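Local structure of La protein (Trypanosoma brucei, 1S29) at residues A[25-28]-A[33-36]; A[75-80]-A[84-89]. The protein probably binds RNA, the piece present here being its N-terminal La domain, a winged-helix module that mediates RNA binding through a conserved aromatic patch. One frame throughout, in Å; residues are numbered along the deposited sequence.

In the fold
From the N terminus, helix 8-21 runs first, and interaction 1 follows it, closing the short turn between helix 24-27 and helix 31-37. The chain then passes through strand 45-46 and helices 47-50, 54-57 and 63-70 before interaction 2 pairs 75-80 with 84-89 as the beta hairpin of the winged-helix fold. The two contacts come in series, neither nesting nor crossing, with their centres about 14 Å apart. They nevertheless touch: CG1 of Val-27 packs at 3.8 Å against NH1 of Arg-87. Interaction 1 ties two short helices together, whereas interaction 2 forms two strands of the three-stranded sheet, with 84-87 in the middle between 45-46 and 76-78.

Interaction 1 (A[25-28]-A[33-36]); sequences VNVQ and LKGK
One polar bond joins Gln-28 to Lys-34: the lysine NZ donates to the backbone O of Gln-28 at 3.2 Å. The ammonium group comes in from well above the carbonyl plane, 57° out of it, so the bond does not follow a lone pair. The bend that brings NZ there lies late in the lysine chain, at chi3 (-68°), where it turns from its otherwise extended course. The ammonium would be expected to polarise the Gln-28 carbonyl.

The rest is van der Waals contact of the lysine methylenes, chiefly with the carbonyl O of Val-27. CG of Lys-34 lies 3.3 Å from that oxygen, and CD (3.5 Å) and CE (3.6 Å) follow past it, so that the aliphatic chain is draped across it on the way to Gln-28. The side chain of Val-27 crosses that of Lys-34 at about a right angle. Its chi1 of 64° sets CG1 between the backbone N and the carbonyl carbon, which leaves the CG2 methyl anti to N, where it meets lysine CG at 4.1 Å. This is a light touch between a buried valine and a partly exposed lysine.

The contact thus bridges helix 24-27 and helix 31-37 across the turn between them, joining consecutive short helices within the La-type winged-helix domain. Asn-26 ties the first of these back to helix 8-21 through its ND2 bond to Phe-20 O, and Val-27 rests on Leu-91 near the C terminus. From the second helix, Leu-33 packs on Phe-53 and on Val-45 of strand 45-46.

Interaction 2 (A[75-80]-A[84-89]); sequences KLVLSE and MVRRRD
Val-77 covers one face of the Arg-86 guanidinium, its CB lying 3.8 Å above the plane and over the centre, with CG1 beside NH2 on the same face. The two side chains run side by side in the same direction, the arginine extended from CG to NE. At the group's edge, NH1 donates nearly in plane to Arg-87 O at 3.1 Å, which limits rotation of the guanidinium. The Arg-87 guanidinium has water 1 over one face, while its NE donates to Asp-89 O at 2.9 Å. Its NH1 reaches Phe-22 O, and NH2 forms a salt bridge with Asp-24.

The backbones run antiparallel. Val-77 and Arg-86 are the hydrogen-bonded pair, with both N-H...O bonds at 155°, and non-hydrogen-bonded pairs lie on either side, Leu-76 with Arg-87 and Leu-78 with Val-85. At one end Arg-88 N donates to Lys-75 O at 2.8 Å. At the other, Ser-79 N binds the carbonyl of Met-84, a selenomethionine. OG of Ser-79 stands between its own backbone N and carbonyl carbon (chi1 59°), where it accepts from Met-84 N at 3.0 Å and is also hydrogen-bonded to Asp-81 OD1 and Leu-83 N.

On the face turned to the core, Val-85 CG2 meets Leu-76 CB at 3.7 Å, and Leu-78 CD2 reaches Val-85 CB at 4.1 Å.

In the hairpin of the wing, Leu-76, Leu-78 and Val-85 therefore make an apolar face against Ile-70 of helix 63-70, while Val-77 shares the other face with Arg-86 and its CG2 touches Arg-88 CD. The buried Arg-87 charge is probably balanced by Asp-24, and backbone carbonyls take up much of its remaining hydrogen-bonding capacity.

Interaction 1 (A[25-28]-A[33-36])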
ATOM      1  N   VAL A  25     -12.347  -5.837  -5.495  1.00  7.81           N
ATOM      2  CA  VAL A  25     -12.281  -7.132  -6.155  1.00  8.58           C
ATOM      3  C   VAL A  25     -11.183  -8.032  -5.621  1.00  9.66           C
ATOM      4  O   VAL A  25     -11.422  -9.200  -5.314  1.00 11.66           O
ATOM      5  CB  VAL A  25     -12.080  -6.976  -7.678  1.00  9.31           C
ATOM      6  CG1 VAL A  25     -11.863  -8.339  -8.316  1.00 11.07           C
ATOM      7  CG2 VAL A  25     -13.298  -6.319  -8.297  1.00 10.29           C
ATOM      8  N   ASN A  26      -9.984  -7.481  -5.498  1.00  9.57           N
ATOM      9  CA  ASN A  26      -8.834  -8.246  -5.048  1.00 10.54           C
ATOM     10  C   ASN A  26      -8.778  -8.565  -3.566  1.00 10.18           C
ATOM     11  O   ASN A  26      -8.500  -9.703  -3.184  1.00 10.14           O
ATOM     12  CB  ASN A  26      -7.546  -7.524  -5.450  1.00 12.41           C
ATOM     13  CG  ASN A  26      -7.402  -7.387  -6.956  1.00 16.54           C
ATOM     14  OD1 ASN A  26      -7.499  -8.368  -7.686  1.00 18.08           O
ATOM     15  ND2 ASN A  26      -7.165  -6.169  -7.422  1.00 17.87           N
ATOM     16  N   VAL A  27      -9.034  -7.565  -2.733  1.00 10.17           N
ATOM     17  CA  VAL A  27      -8.971  -7.762  -1.293  1.00 10.54           C
ATOM     18  C   VAL A  27      -9.875  -8.889  -0.823  1.00  9.56           C
ATOM     19  O   VAL A  27      -9.519  -9.635   0.083  1.00  9.92           O
ATOM     20  CB  VAL A  27      -9.353  -6.475  -0.521  1.00 12.46           C
ATOM     21  CG1 VAL A  27     -10.795  -6.101  -0.792  1.00 13.70           C
ATOM     22  CG2 VAL A  27      -9.124  -6.686   0.962  1.00 15.68           C
ATOM     23  N   GLN A  28     -11.042  -9.012  -1.442  1.00  9.43           N
ATOM     24  CA  GLN A  28     -11.979 -10.051  -1.050  1.00  9.21           C
ATOM     25  C   GLN A  28     -11.500 -11.466  -1.391  1.00  8.30           C
ATOM     26  O   GLN A  28     -12.074 -12.452  -0.934  1.00  9.66           O
ATOM     27  CB  GLN A  28     -13.356  -9.753  -1.653  1.00  9.51           C
ATOM     28  CG  GLN A  28     -13.981  -8.493  -1.034  1.00 10.47           C
ATOM     29  CD  GLN A  28     -15.313  -8.107  -1.641  1.00 14.42           C
ATOM     30  OE1 GLN A  28     -15.375  -7.574  -2.752  1.00 17.10           O
ATOM     31  NE2 GLN A  28     -16.392  -8.372  -0.911  1.00 14.18           N
ATOM     32  N   LEU A  33      -3.948 -10.908   3.005  1.00  4.13           N
ATOM     33  CA  LEU A  33      -4.129  -9.481   3.237  1.00  3.83           C
ATOM     34  C   LEU A  33      -5.290  -9.219   4.198  1.00  4.60           C
ATOM     35  O   LEU A  33      -5.176  -8.375   5.094  1.00  4.38           O
ATOM     36  CB  LEU A  33      -4.346  -8.747   1.914  1.00  4.69           C
ATOM     37  CG  LEU A  33      -4.392  -7.219   2.010  1.00  6.28           C
ATOM     38  CD1 LEU A  33      -3.106  -6.707   2.661  1.00  6.62           C
ATOM     39  CD2 LEU A  33      -4.570  -6.617   0.618  1.00  6.79           C
ATOM     40  N   LYS A  34      -6.402  -9.926   4.024  1.00  5.31           N
ATOM     41  CA  LYS A  34      -7.527  -9.731   4.937  1.00  5.36           C
ATOM     42  C   LYS A  34      -7.112 -10.096   6.355  1.00  5.73           C
ATOM     43  O   LYS A  34      -7.610  -9.516   7.326  1.00  6.17           O
ATOM     44  CB  LYS A  34      -8.725 -10.582   4.520  1.00  5.94           C
ATOM     45  CG  LYS A  34      -9.528  -9.967   3.397  1.00  6.84           C
ATOM     46  CD  LYS A  34     -10.794 -10.754   3.111  1.00  8.50           C
ATOM     47  CE  LYS A  34     -10.492 -12.120   2.515  1.00  8.73           C
ATOM     48  NZ  LYS A  34     -11.767 -12.853   2.220  1.00 10.35           N
ATOM     49  N   GLY A  35      -6.202 -11.058   6.473  1.00  4.24           N
ATOM     50  CA  GLY A  35      -5.736 -11.463   7.786  1.00  6.32           C
ATOM     51  C   GLY A  35      -4.982 -10.336   8.466  1.00  5.41           C
ATOM     52  O   GLY A  35      -5.126 -10.114   9.670  1.00  5.10           O
ATOM     53  N   LYS A  36      -4.160  -9.630   7.701  1.00  5.31           N
ATOM     54  CA  LYS A  36      -3.390  -8.520   8.256  1.00  3.97           C
ATOM     55  C   LYS A  36      -4.337  -7.390   8.654  1.00  4.79           C
ATOM     56  O   LYS A  36      -4.197  -6.772   9.720  1.00  4.36           O
ATOM     57  CB  LYS A  36      -2.389  -8.001   7.223  1.00  4.65           C
ATOM     58  CG  LYS A  36      -1.243  -8.950   6.932  1.00  5.82           C
ATOM     59  CD  LYS A  36      -0.346  -9.129   8.149  1.00 11.58           C
ATOM     60  CE  LYS A  36       0.815 -10.073   7.844  1.00 15.41           C
ATOM     61  NZ  LYS A  36       1.630 -10.374   9.057  1.00 19.61           N
TER

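Interaction 2 (A[75-80]-A[84-89])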
ATOM      1  N   LYS A  75      -8.177   6.565  -2.204  1.00 13.75           N
ATOM      2  CA  LYS A  75      -8.729   5.268  -1.837  1.00 13.05           C
ATOM      3  C   LYS A  75      -7.996   4.674  -0.643  1.00 11.75           C
ATOM      4  O   LYS A  75      -8.457   3.703  -0.043  1.00 12.57           O
ATOM      5  CB  LYS A  75      -8.619   4.291  -3.013  1.00 15.02           C
ATOM      6  CG  LYS A  75      -9.326   4.746  -4.276  1.00 16.74           C
ATOM      7  CD  LYS A  75      -9.142   3.736  -5.395  1.00 20.69           C
ATOM      8  CE  LYS A  75      -9.900   4.141  -6.647  1.00 22.90           C
ATOM      9  NZ  LYS A  75      -9.403   5.427  -7.218  1.00 25.21           N
ATOM     10  N   LEU A  76      -6.848   5.255  -0.311  1.00 10.55           N
ATOM     11  CA  LEU A  76      -6.032   4.773   0.803  1.00 10.36           C
ATOM     12  C   LEU A  76      -5.775   5.891   1.802  1.00 10.71           C
ATOM     13  O   LEU A  76      -5.803   7.067   1.443  1.00 11.64           O
ATOM     14  CB  LEU A  76      -4.689   4.260   0.280  1.00 10.52           C
ATOM     15  CG  LEU A  76      -4.719   3.154  -0.780  1.00  9.80           C
ATOM     16  CD1 LEU A  76      -3.374   3.096  -1.481  1.00 11.78           C
ATOM     17  CD2 LEU A  76      -5.053   1.810  -0.137  1.00 11.17           C
ATOM     18  N   VAL A  77      -5.516   5.514   3.053  1.00  9.56           N
ATOM     19  CA  VAL A  77      -5.232   6.477   4.115  1.00 10.09           C
ATOM     20  C   VAL A  77      -4.018   5.985   4.898  1.00  9.37           C
ATOM     21  O   VAL A  77      -3.992   4.833   5.345  1.00  8.61           O
ATOM     22  CB  VAL A  77      -6.412   6.606   5.109  1.00 10.49           C
ATOM     23  CG1 VAL A  77      -6.066   7.621   6.191  1.00 12.61           C
ATOM     24  CG2 VAL A  77      -7.671   7.021   4.383  1.00 11.98           C
ATOM     25  N   LEU A  78      -3.022   6.860   5.053  1.00  8.96           N
ATOM     26  CA  LEU A  78      -1.806   6.536   5.791  1.00  8.98           C
ATOM     27  C   LEU A  78      -2.012   6.794   7.283  1.00 10.39           C
ATOM     28  O   LEU A  78      -2.757   7.694   7.670  1.00 10.41           O
ATOM     29  CB  LEU A  78      -0.636   7.391   5.284  1.00  9.72           C
ATOM     30  CG  LEU A  78      -0.052   6.986   3.926  1.00  9.69           C
ATOM     31  CD1 LEU A  78       0.838   8.101   3.371  1.00 10.94           C
ATOM     32  CD2 LEU A  78       0.732   5.689   4.090  1.00  9.01           C
ATOM     33  N   SER A  79      -1.355   5.992   8.113  1.00 10.02           N
ATOM     34  CA  SER A  79      -1.464   6.154   9.555  1.00 11.77           C
ATOM     35  C   SER A  79      -0.737   7.438   9.934  1.00 13.77           C
ATOM     36  O   SER A  79       0.106   7.922   9.183  1.00 14.14           O
ATOM     37  CB  SER A  79      -0.850   4.949  10.283  1.00 10.91           C
ATOM     38  OG  SER A  79       0.518   4.772   9.969  1.00  9.77           O
ATOM     39  N   GLU A  80      -1.085   7.996  11.089  1.00 15.20           N
ATOM     40  CA  GLU A  80      -0.463   9.231  11.558  1.00 17.17           C
ATOM     41  C   GLU A  80       1.061   9.148  11.520  1.00 17.21           C
ATOM     42  O   GLU A  80       1.718  10.130  11.186  1.00 18.78           O
ATOM     43  CB  GLU A  80      -0.940   9.547  12.982  1.00 17.26           C
ATOM     44  CG  GLU A  80      -0.368  10.825  13.612  1.00 19.88           C
ATOM     45  CD  GLU A  80      -0.917  12.109  13.005  1.00 20.12           C
ATOM     46  OE1 GLU A  80      -1.955  12.062  12.304  1.00 20.13           O
ATOM     47  OE2 GLU A  80      -0.314  13.180  13.249  1.00 20.37           O
HETATM   48  N   MSE A  84       1.879   2.685   8.296  1.00  6.54           N
HETATM   49  CA  MSE A  84       0.800   1.790   7.873  1.00  6.39           C
HETATM   50  C   MSE A  84      -0.176   2.464   6.915  1.00  6.87           C
HETATM   51  O   MSE A  84      -0.193   3.683   6.769  1.00  7.59           O
HETATM   52  CB  MSE A  84       0.026   1.280   9.096  1.00  6.97           C
HETATM   53  CG  MSE A  84       0.903   0.759  10.224  1.00  7.61           C
HETATM   54 SE   MSE A  84      -0.113  -0.019  11.692  1.00 14.74          SE
HETATM   55  CE  MSE A  84      -0.272  -1.817  10.976  1.00  8.19           C
ATOM     56  N   VAL A  85      -1.002   1.657   6.258  1.00  5.62           N
ATOM     57  CA  VAL A  85      -1.995   2.192   5.340  1.00  5.26           C
ATOM     58  C   VAL A  85      -3.258   1.345   5.436  1.00  5.64           C
ATOM     59  O   VAL A  85      -3.192   0.152   5.722  1.00  5.12           O
ATOM     60  CB  VAL A  85      -1.474   2.186   3.877  1.00  6.21           C
ATOM     61  CG1 VAL A  85      -1.229   0.757   3.407  1.00  6.32           C
ATOM     62  CG2 VAL A  85      -2.475   2.904   2.967  1.00  8.04           C
ATOM     63  N   ARG A  86      -4.407   1.978   5.217  1.00  5.88           N
ATOM     64  CA  ARG A  86      -5.688   1.285   5.272  1.00  6.32           C
ATOM     65  C   ARG A  86      -6.578   1.737   4.123  1.00  6.88           C
ATOM     66  O   ARG A  86      -6.314   2.760   3.484  1.00  8.13           O
ATOM     67  CB  ARG A  86      -6.402   1.578   6.594  1.00  5.71           C
ATOM     68  CG  ARG A  86      -6.811   3.040   6.777  1.00  8.55           C
ATOM     69  CD  ARG A  86      -7.552   3.213   8.088  1.00  9.88           C
ATOM     70  NE  ARG A  86      -7.867   4.611   8.383  1.00 11.42           N
ATOM     71  CZ  ARG A  86      -8.801   5.326   7.762  1.00 12.54           C
ATOM     72  NH1 ARG A  86      -9.529   4.789   6.795  1.00 11.88           N
ATOM     73  NH2 ARG A  86      -9.019   6.585   8.122  1.00 13.79           N
ATOM     74  N   ARG A  87      -7.617   0.957   3.847  1.00  7.52           N
ATOM     75  CA  ARG A  87      -8.564   1.320   2.809  1.00  8.45           C
ATOM     76  C   ARG A  87      -9.379   2.483   3.343  1.00 10.06           C
ATOM     77  O   ARG A  87      -9.617   2.587   4.555  1.00 10.33           O
ATOM     78  CB  ARG A  87      -9.534   0.175   2.514  1.00  9.46           C
ATOM     79  CG  ARG A  87      -9.001  -0.942   1.659  1.00  9.86           C
ATOM     80  CD  ARG A  87      -9.954  -2.126   1.740  1.00  8.89           C
ATOM     81  NE  ARG A  87     -11.348  -1.732   1.551  1.00 10.87           N
ATOM     82  CZ  ARG A  87     -12.019  -1.843   0.406  1.00 11.95           C
ATOM     83  NH1 ARG A  87     -11.430  -2.342  -0.675  1.00  9.96           N
ATOM     84  NH2 ARG A  87     -13.289  -1.462   0.345  1.00 12.43           N
ATOM     85  N   ARG A  88      -9.809   3.348   2.437  1.00 11.34           N
ATOM     86  CA  ARG A  88     -10.636   4.484   2.802  1.00 14.03           C
ATOM     87  C   ARG A  88     -12.025   3.919   3.095  1.00 14.33           C
ATOM     88  O   ARG A  88     -12.697   4.332   4.045  1.00 13.93           O
ATOM     89  CB  ARG A  88     -10.720   5.457   1.624  1.00 16.40           C
ATOM     90  CG  ARG A  88     -11.528   6.721   1.886  1.00 21.31           C
ATOM     91  CD  ARG A  88     -10.721   7.748   2.666  1.00 24.33           C
ATOM     92  NE  ARG A  88     -11.448   9.002   2.828  1.00 27.66           N
ATOM     93  CZ  ARG A  88     -12.279   9.266   3.833  1.00 29.84           C
ATOM     94  NH1 ARG A  88     -12.490   8.359   4.777  1.00 30.14           N
ATOM     95  NH2 ARG A  88     -12.903  10.437   3.891  1.00 30.38           N
ATOM     96  N   ASP A  89     -12.427   2.946   2.280  1.00 15.74           N
ATOM     97  CA  ASP A  89     -13.744   2.315   2.388  1.00 18.91           C
ATOM     98  C   ASP A  89     -13.757   0.974   3.113  1.00 19.50           C
ATOM     99  O   ASP A  89     -12.791   0.217   3.069  1.00 18.95           O
ATOM    100  CB  ASP A  89     -14.341   2.124   0.992  1.00 21.59           C
ATOM    101  CG  ASP A  89     -14.301   3.391   0.165  1.00 24.20           C
ATOM    102  OD1 ASP A  89     -14.704   4.449   0.687  1.00 25.50           O
ATOM    103  OD2 ASP A  89     -13.871   3.328  -1.010  1.00 28.34           O
TER
HETATM  104  O   HOH W   1     -11.171   2.037  -0.124  1.00 17.44           O